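Local coordinates for McyG protein (Microcystis aeruginosa PCC 7806, PDB 4R0M) that probably activates phenylalanine or a related substrate as its adenylate and passes it to a carrier domain in microcystin synthesis, at residues V98-A103 against K114-V119; E458-K463 against S487-Q492. All blocks are in the same frame, centred on the assembly; numbering follows the deposited sequence.

Contact 1: residues V98-A103 against K114-V119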
ATOM      1  N   VAL A  98      10.211  12.479   4.082  1.00 24.55           N
ATOM      2  CA  VAL A  98      10.151  11.692   2.853  1.00 24.82           C
ATOM      3  C   VAL A  98      10.373  10.223   3.216  1.00 25.19           C
ATOM      4  O   VAL A  98      11.504   9.725   3.170  1.00 25.30           O
ATOM      5  CB  VAL A  98      11.170  12.180   1.796  1.00 25.02           C
ATOM      6  CG1 VAL A  98      10.969  11.455   0.471  1.00 25.14           C
ATOM      7  CG2 VAL A  98      11.047  13.686   1.587  1.00 24.85           C
ATOM      8  N   PRO A  99       9.289   9.529   3.608  1.00 25.24           N
ATOM      9  CA  PRO A  99       9.403   8.140   4.030  1.00 25.60           C
ATOM     10  C   PRO A  99       9.638   7.225   2.839  1.00 25.87           C
ATOM     11  O   PRO A  99       8.931   7.317   1.834  1.00 26.35           O
ATOM     12  CB  PRO A  99       8.035   7.846   4.673  1.00 25.70           C
ATOM     13  CG  PRO A  99       7.333   9.163   4.781  1.00 25.56           C
ATOM     14  CD  PRO A  99       7.898  10.002   3.679  1.00 25.35           C
ATOM     15  N   LEU A 100      10.644   6.368   2.948  1.00 25.91           N
ATOM     16  CA  LEU A 100      10.930   5.390   1.906  1.00 26.06           C
ATOM     17  C   LEU A 100      11.036   3.994   2.514  1.00 26.04           C
ATOM     18  O   LEU A 100      11.354   3.847   3.695  1.00 25.08           O
ATOM     19  CB  LEU A 100      12.206   5.762   1.140  1.00 25.69           C
ATOM     20  CG  LEU A 100      12.180   7.043   0.291  1.00 25.62           C
ATOM     21  CD1 LEU A 100      13.585   7.430  -0.147  1.00 25.63           C
ATOM     22  CD2 LEU A 100      11.259   6.915  -0.915  1.00 25.24           C
ATOM     23  N   THR A 101      10.749   2.982   1.698  1.00 26.58           N
ATOM     24  CA  THR A 101      10.820   1.586   2.115  1.00 27.10           C
ATOM     25  C   THR A 101      12.226   1.252   2.601  1.00 27.56           C
ATOM     26  O   THR A 101      13.216   1.608   1.959  1.00 27.47           O
ATOM     27  CB  THR A 101      10.432   0.640   0.955  1.00 27.59           C
ATOM     28  OG1 THR A 101       9.125   0.983   0.477  1.00 27.92           O
ATOM     29  CG2 THR A 101      10.433  -0.826   1.402  1.00 27.33           C
ATOM     30  N   VAL A 102      12.299   0.593   3.754  1.00 28.30           N
ATOM     31  CA  VAL A 102      13.553   0.060   4.269  1.00 29.33           C
ATOM     32  C   VAL A 102      13.961  -1.141   3.414  1.00 29.86           C
ATOM     33  O   VAL A 102      13.177  -2.069   3.220  1.00 30.03           O
ATOM     34  CB  VAL A 102      13.424  -0.326   5.761  1.00 29.96           C
ATOM     35  CG1 VAL A 102      14.571  -1.226   6.206  1.00 30.15           C
ATOM     36  CG2 VAL A 102      13.359   0.928   6.628  1.00 30.07           C
ATOM     37  N   ALA A 103      15.182  -1.094   2.887  1.00 30.53           N
ATOM     38  CA  ALA A 103      15.708  -2.149   2.020  1.00 30.90           C
ATOM     39  C   ALA A 103      15.863  -3.473   2.767  1.00 31.14           C
ATOM     40  O   ALA A 103      16.139  -3.469   3.970  1.00 31.21           O
ATOM     41  CB  ALA A 103      17.037  -1.719   1.417  1.00 30.69           C
ATOM     42  N   LYS A 114      18.093   1.348  -4.693  1.00 33.46           N
ATOM     43  CA  LYS A 114      18.101   2.227  -5.868  1.00 34.60           C
ATOM     44  C   LYS A 114      17.170   3.423  -5.687  1.00 33.47           C
ATOM     45  O   LYS A 114      17.517   4.546  -6.053  1.00 32.94           O
ATOM     46  CB  LYS A 114      17.714   1.454  -7.134  1.00 36.93           C
ATOM     47  CG  LYS A 114      18.802   0.530  -7.657  1.00 40.09           C
ATOM     48  CD  LYS A 114      18.252  -0.477  -8.661  1.00 42.52           C
ATOM     49  CE  LYS A 114      19.291  -1.539  -8.998  1.00 44.07           C
ATOM     50  NZ  LYS A 114      18.737  -2.618  -9.863  1.00 45.36           N
ATOM     51  N   LYS A 115      15.994   3.170  -5.119  1.00 32.88           N
ATOM     52  CA  LYS A 115      15.014   4.218  -4.850  1.00 32.16           C
ATOM     53  C   LYS A 115      15.580   5.242  -3.862  1.00 31.24           C
ATOM     54  O   LYS A 115      15.500   6.446  -4.100  1.00 30.53           O
ATOM     55  CB  LYS A 115      13.716   3.610  -4.320  1.00 32.33           C
ATOM     56  CG  LYS A 115      12.491   4.490  -4.508  1.00 33.31           C
ATOM     57  CD  LYS A 115      11.269   3.852  -3.872  1.00 34.04           C
ATOM     58  CE  LYS A 115      10.000   4.592  -4.248  1.00 34.76           C
ATOM     59  NZ  LYS A 115       8.810   4.019  -3.562  1.00 35.60           N
ATOM     60  N   LEU A 116      16.165   4.748  -2.772  1.00 30.34           N
ATOM     61  CA  LEU A 116      16.804   5.600  -1.771  1.00 30.07           C
ATOM     62  C   LEU A 116      17.851   6.522  -2.395  1.00 30.69           C
ATOM     63  O   LEU A 116      17.853   7.726  -2.128  1.00 30.90           O
ATOM     64  CB  LEU A 116      17.428   4.752  -0.654  1.00 29.07           C
ATOM     65  CG  LEU A 116      18.381   5.424   0.343  1.00 29.04           C
ATOM     66  CD1 LEU A 116      17.682   6.483   1.190  1.00 28.81           C
ATOM     67  CD2 LEU A 116      19.042   4.376   1.225  1.00 28.40           C
ATOM     68  N   GLU A 117      18.723   5.955  -3.229  1.00 30.67           N
ATOM     69  CA  GLU A 117      19.771   6.722  -3.909  1.00 30.86           C
ATOM     70  C   GLU A 117      19.207   7.711  -4.928  1.00 30.31           C
ATOM     71  O   GLU A 117      19.683   8.844  -5.018  1.00 30.16           O
ATOM     72  CB  GLU A 117      20.793   5.790  -4.571  1.00 31.10           C
ATOM     73  CG  GLU A 117      21.647   5.015  -3.577  1.00 32.22           C
ATOM     74  CD  GLU A 117      22.673   4.104  -4.229  1.00 32.91           C
ATOM     75  OE1 GLU A 117      22.833   4.142  -5.466  1.00 33.76           O
ATOM     76  OE2 GLU A 117      23.332   3.344  -3.494  1.00 34.03           O
ATOM     77  N   ASN A 118      18.198   7.280  -5.686  1.00 29.79           N
ATOM     78  CA  ASN A 118      17.569   8.138  -6.693  1.00 29.88           C
ATOM     79  C   ASN A 118      16.846   9.329  -6.074  1.00 29.77           C
ATOM     80  O   ASN A 118      17.041  10.467  -6.502  1.00 29.91           O
ATOM     81  CB  ASN A 118      16.609   7.340  -7.586  1.00 29.92           C
ATOM     82  CG  ASN A 118      17.332   6.497  -8.627  1.00 30.33           C
ATOM     83  OD1 ASN A 118      18.485   6.760  -8.974  1.00 30.69           O
ATOM     84  ND2 ASN A 118      16.648   5.478  -9.136  1.00 30.10           N
ATOM     85  N   VAL A 119      16.023   9.055  -5.064  1.00 29.33           N
ATOM     86  CA  VAL A 119      15.291  10.091  -4.340  1.00 29.27           C
ATOM     87  C   VAL A 119      16.273  11.066  -3.687  1.00 29.72           C
ATOM     88  O   VAL A 119      16.084  12.283  -3.755  1.00 29.92           O
ATOM     89  CB  VAL A 119      14.326   9.478  -3.295  1.00 28.97           C
ATOM     90  CG1 VAL A 119      13.744  10.546  -2.380  1.00 28.86           C
ATOM     91  CG2 VAL A 119      13.210   8.710  -3.990  1.00 28.49           C
TER
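Leu100 and Val119 meet tip to tip, and their methyl groups make the tightest part of this contact. Leu100 CD1 lies 3.8 Å from Val119 CB and is as close to Val119 CG1. The second Leu100 methyl, CD2, meets Val119 CG2 at 4.1 Å, so both branches of each residue take part. Val98, two residues earlier, reaches the same valine. Its CG1, anti to the backbone N (chi1 -173°), comes tip to tip with Val119 CG1 at 4.1 Å. Val119 CG1 thus touches both Val98 and Leu100. Strand 96-99 is an edge strand of a four-stranded parallel sheet, and helix 111-122 belongs to the beta-alpha-beta crossover from it to strand 128-130. The crossover passes strand 72-76, whose Ile74 touches both Leu100 and Leu116. Leu116 meets the end of Leu100 mainly with its backbone: Leu116 CA is 4.0 Å from Leu100 CD1. Leu100 CD1 and Leu116 CD1 stand 4.4 Å apart. Lys115 stretches past Leu100 CD2 with every torsion close to fully extended. Lys115 CE is 4.3 Å from Leu100 CD2, and its NZ goes on to a hydrogen bond with the backbone O of Phe181. Val98 and Val119 both touch Phe181 as well.

Contact 2: residues E458-K463 against S487-Q492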
ATOM      1  N   GLU A 458      -4.930 -21.339  -5.997  1.00 44.24           N
ATOM      2  CA  GLU A 458      -5.721 -22.437  -5.434  1.00 45.13           C
ATOM      3  C   GLU A 458      -4.914 -23.733  -5.370  1.00 45.79           C
ATOM      4  O   GLU A 458      -5.158 -24.584  -4.511  1.00 45.70           O
ATOM      5  CB  GLU A 458      -6.979 -22.684  -6.269  1.00 45.58           C
ATOM      6  CG  GLU A 458      -8.012 -21.568  -6.238  1.00 46.12           C
ATOM      7  CD  GLU A 458      -9.084 -21.734  -7.302  1.00 46.95           C
ATOM      8  OE1 GLU A 458      -9.165 -22.821  -7.917  1.00 47.18           O
ATOM      9  OE2 GLU A 458      -9.849 -20.772  -7.530  1.00 47.89           O
ATOM     10  N   LEU A 459      -3.954 -23.874  -6.282  1.00 46.00           N
ATOM     11  CA  LEU A 459      -3.182 -25.108  -6.422  1.00 46.93           C
ATOM     12  C   LEU A 459      -2.184 -25.345  -5.297  1.00 47.09           C
ATOM     13  O   LEU A 459      -1.513 -24.418  -4.835  1.00 46.81           O
ATOM     14  CB  LEU A 459      -2.448 -25.134  -7.767  1.00 47.33           C
ATOM     15  CG  LEU A 459      -3.284 -25.212  -9.044  1.00 47.25           C
ATOM     16  CD1 LEU A 459      -2.447 -24.766 -10.232  1.00 47.51           C
ATOM     17  CD2 LEU A 459      -3.835 -26.615  -9.258  1.00 48.04           C
ATOM     18  N   GLU A 460      -2.096 -26.602  -4.872  1.00 48.94           N
ATOM     19  CA  GLU A 460      -1.086 -27.056  -3.925  1.00 50.34           C
ATOM     20  C   GLU A 460       0.309 -26.869  -4.523  1.00 50.44           C
ATOM     21  O   GLU A 460       0.555 -27.247  -5.674  1.00 51.16           O
ATOM     22  CB  GLU A 460      -1.330 -28.531  -3.575  1.00 52.66           C
ATOM     23  CG  GLU A 460      -0.239 -29.197  -2.746  1.00 55.30           C
ATOM     24  CD  GLU A 460      -0.099 -28.595  -1.361  1.00 57.92           C
ATOM     25  OE1 GLU A 460      -1.056 -28.702  -0.563  1.00 58.76           O
ATOM     26  OE2 GLU A 460       0.973 -28.018  -1.070  1.00 59.25           O
ATOM     27  N   GLY A 461       1.209 -26.274  -3.743  1.00 49.19           N
ATOM     28  CA  GLY A 461       2.583 -26.042  -4.185  1.00 47.60           C
ATOM     29  C   GLY A 461       2.862 -24.630  -4.671  1.00 46.70           C
ATOM     30  O   GLY A 461       4.013 -24.277  -4.935  1.00 46.54           O
ATOM     31  N   VAL A 462       1.808 -23.825  -4.797  1.00 45.82           N
ATOM     32  CA  VAL A 462       1.943 -22.423  -5.197  1.00 44.98           C
ATOM     33  C   VAL A 462       1.790 -21.530  -3.967  1.00 45.46           C
ATOM     34  O   VAL A 462       0.732 -21.512  -3.329  1.00 46.46           O
ATOM     35  CB  VAL A 462       0.910 -22.033  -6.280  1.00 44.33           C
ATOM     36  CG1 VAL A 462       1.013 -20.553  -6.627  1.00 43.39           C
ATOM     37  CG2 VAL A 462       1.096 -22.889  -7.527  1.00 43.47           C
ATOM     38  N   LYS A 463       2.853 -20.800  -3.632  1.00 44.70           N
ATOM     39  CA  LYS A 463       2.849 -19.938  -2.453  1.00 44.27           C
ATOM     40  C   LYS A 463       2.077 -18.650  -2.719  1.00 42.89           C
ATOM     41  O   LYS A 463       2.397 -17.902  -3.645  1.00 42.71           O
ATOM     42  CB  LYS A 463       4.274 -19.637  -1.982  1.00 45.33           C
ATOM     43  CG  LYS A 463       4.363 -19.274  -0.507  1.00 46.47           C
ATOM     44  CD  LYS A 463       5.806 -19.079  -0.066  1.00 47.48           C
ATOM     45  CE  LYS A 463       5.891 -18.652   1.395  1.00 48.08           C
ATOM     46  NZ  LYS A 463       5.479 -19.729   2.340  1.00 47.77           N
ATOM     47  N   SER A 487       6.051 -18.412  -7.002  1.00 44.72           N
ATOM     48  CA  SER A 487       7.049 -18.947  -6.089  1.00 46.91           C
ATOM     49  C   SER A 487       6.532 -20.254  -5.498  1.00 49.53           C
ATOM     50  O   SER A 487       5.366 -20.331  -5.103  1.00 50.18           O
ATOM     51  CB  SER A 487       7.365 -17.943  -4.982  1.00 46.45           C
ATOM     52  OG  SER A 487       8.438 -18.394  -4.176  1.00 47.16           O
ATOM     53  N   PRO A 488       7.389 -21.294  -5.449  1.00 52.24           N
ATOM     54  CA  PRO A 488       6.963 -22.604  -4.953  1.00 54.65           C
ATOM     55  C   PRO A 488       6.790 -22.630  -3.438  1.00 57.80           C
ATOM     56  O   PRO A 488       7.568 -22.007  -2.711  1.00 56.91           O
ATOM     57  CB  PRO A 488       8.112 -23.540  -5.367  1.00 54.38           C
ATOM     58  CG  PRO A 488       8.992 -22.743  -6.273  1.00 53.77           C
ATOM     59  CD  PRO A 488       8.794 -21.313  -5.885  1.00 52.42           C
ATOM     60  N   GLU A 489       5.773 -23.353  -2.979  1.00 62.85           N
ATOM     61  CA  GLU A 489       5.523 -23.536  -1.551  1.00 68.71           C
ATOM     62  C   GLU A 489       6.326 -24.724  -1.012  1.00 73.21           C
ATOM     63  O   GLU A 489       6.237 -25.062   0.171  1.00 74.33           O
ATOM     64  CB  GLU A 489       4.024 -23.730  -1.295  1.00 69.47           C
ATOM     65  CG  GLU A 489       3.570 -23.355   0.109  1.00 70.08           C
ATOM     66  CD  GLU A 489       2.067 -23.172   0.211  1.00 70.80           C
ATOM     67  OE1 GLU A 489       1.318 -24.083  -0.206  1.00 71.24           O
ATOM     68  OE2 GLU A 489       1.635 -22.114   0.715  1.00 70.62           O
ATOM     69  N   SER A 490       7.117 -25.338  -1.891  1.00 78.07           N
ATOM     70  CA  SER A 490       7.953 -26.491  -1.550  1.00 83.70           C
ATOM     71  C   SER A 490       9.032 -26.131  -0.532  1.00 88.42           C
ATOM     72  O   SER A 490       9.316 -24.950  -0.303  1.00 88.81           O
ATOM     73  CB  SER A 490       8.602 -27.065  -2.813  1.00 84.87           C
ATOM     74  OG  SER A 490       7.626 -27.409  -3.782  1.00 86.25           O
ATOM     75  N   GLU A 491       9.633 -27.158   0.069  1.00 93.30           N
ATOM     76  CA  GLU A 491      10.690 -26.963   1.061  1.00 96.28           C
ATOM     77  C   GLU A 491      11.976 -27.728   0.693  1.00 97.18           C
ATOM     78  O   GLU A 491      12.265 -28.775   1.280  1.00 96.25           O
ATOM     79  CB  GLU A 491      10.189 -27.368   2.455  1.00 97.22           C
ATOM     80  CG  GLU A 491      10.935 -26.721   3.616  1.00 97.62           C
ATOM     81  CD  GLU A 491      10.585 -25.254   3.810  1.00 97.64           C
ATOM     82  OE1 GLU A 491       9.385 -24.907   3.754  1.00 97.58           O
ATOM     83  OE2 GLU A 491      11.512 -24.448   4.030  1.00 96.77           O
ATOM     84  N   GLN A 492      12.745 -27.228  -0.279  1.00 97.83           N
ATOM     85  CA  GLN A 492      12.411 -26.036  -1.069  1.00 98.25           C
ATOM     86  C   GLN A 492      12.574 -26.307  -2.571  1.00 99.09           C
ATOM     87  O   GLN A 492      12.611 -27.466  -2.992  1.00 99.85           O
ATOM     88  CB  GLN A 492      13.242 -24.821  -0.619  1.00 98.43           C
ATOM     89  CG  GLN A 492      14.755 -24.995  -0.699  1.00 97.97           C
ATOM     90  CD  GLN A 492      15.518 -23.744  -0.293  1.00 97.86           C
ATOM     91  OE1 GLN A 492      16.466 -23.811   0.489  1.00 97.93           O
ATOM     92  NE2 GLN A 492      15.108 -22.595  -0.824  1.00 97.23           N
TER
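Ser487 opens the contact by accepting a hydrogen bond from Lys463. Lys463 N is 2.9 Å from Ser487 O and lies nearly along the C=O axis, with 161° at the hydrogen. Lys463 CB sits 3.4 Å from Ser487 O. The Ser487 hydroxyl turns elsewhere, to the backbone O of Leu521. Pro488 follows, paired with Val462 in a single beta bridge of antiparallel pattern. The two are a non-hydrogen-bonded pair, so this bridge asks no N-H of the proline. The bridge joins the loop after helix 449-457 to the loop that follows strand 479-486, and Val462 packs on Ile503 of helix 498-511. Pro488 CA approaches Gly461 O at 3.4 Å in a CA-H...O contact. Glu489 N then donates to the same oxygen, Gly461 O, 2.8 Å away. This donor stands above the carbonyl plane, 57° out of it. Gly461 is the third residue of a type II beta turn from Leu459 to Val462. The turn places its carbonyl to face the second segment, and its own closing bond is weak. The Glu489 side chain runs beside this backbone. CG is anti to the backbone N (chi1 -156°), which sends the chain toward Val462 and Lys463. Glu489 CB lies 3.7 Å from Gly461 C, and further out Glu489 OE2 is 4.1 Å from Lys463 CG. Glu489 OE1 stands 4.0 Å from Glu460 OE2, the two side chains crossing at about a right angle. With an alanine here, the Lys463 methylenes would probably be uncovered and its ammonium would lose the nearer of the carboxylates around it. The backbone bonds thus set the register, while the two neighbouring carboxylates probably repel each other, and the positive charge of Lys463, not in salt-bridge contact, may offset this in part.

Contact 1 and contact 2 follow one another along the chain and do not touch. Their centres are 31 Å apart and their nearest atoms about 18 Å. Contact 1 joins sheet to helix within the AMP-binding region. Contact 2 ties together two loops in what is probably the smaller C-terminal subdomain of this adenylate-forming family. Contact 1 lies near the pocket without reaching the ligand: the Lys115 side chain is about 8 Å from the bound phenylalanyl-adenylate. The pocket draws on residues between 182 and 533, all beyond contact 1 in sequence. Thr101 of contact 1 touches Ser530, so segment 98-103 also meets chain that lies beyond contact 2.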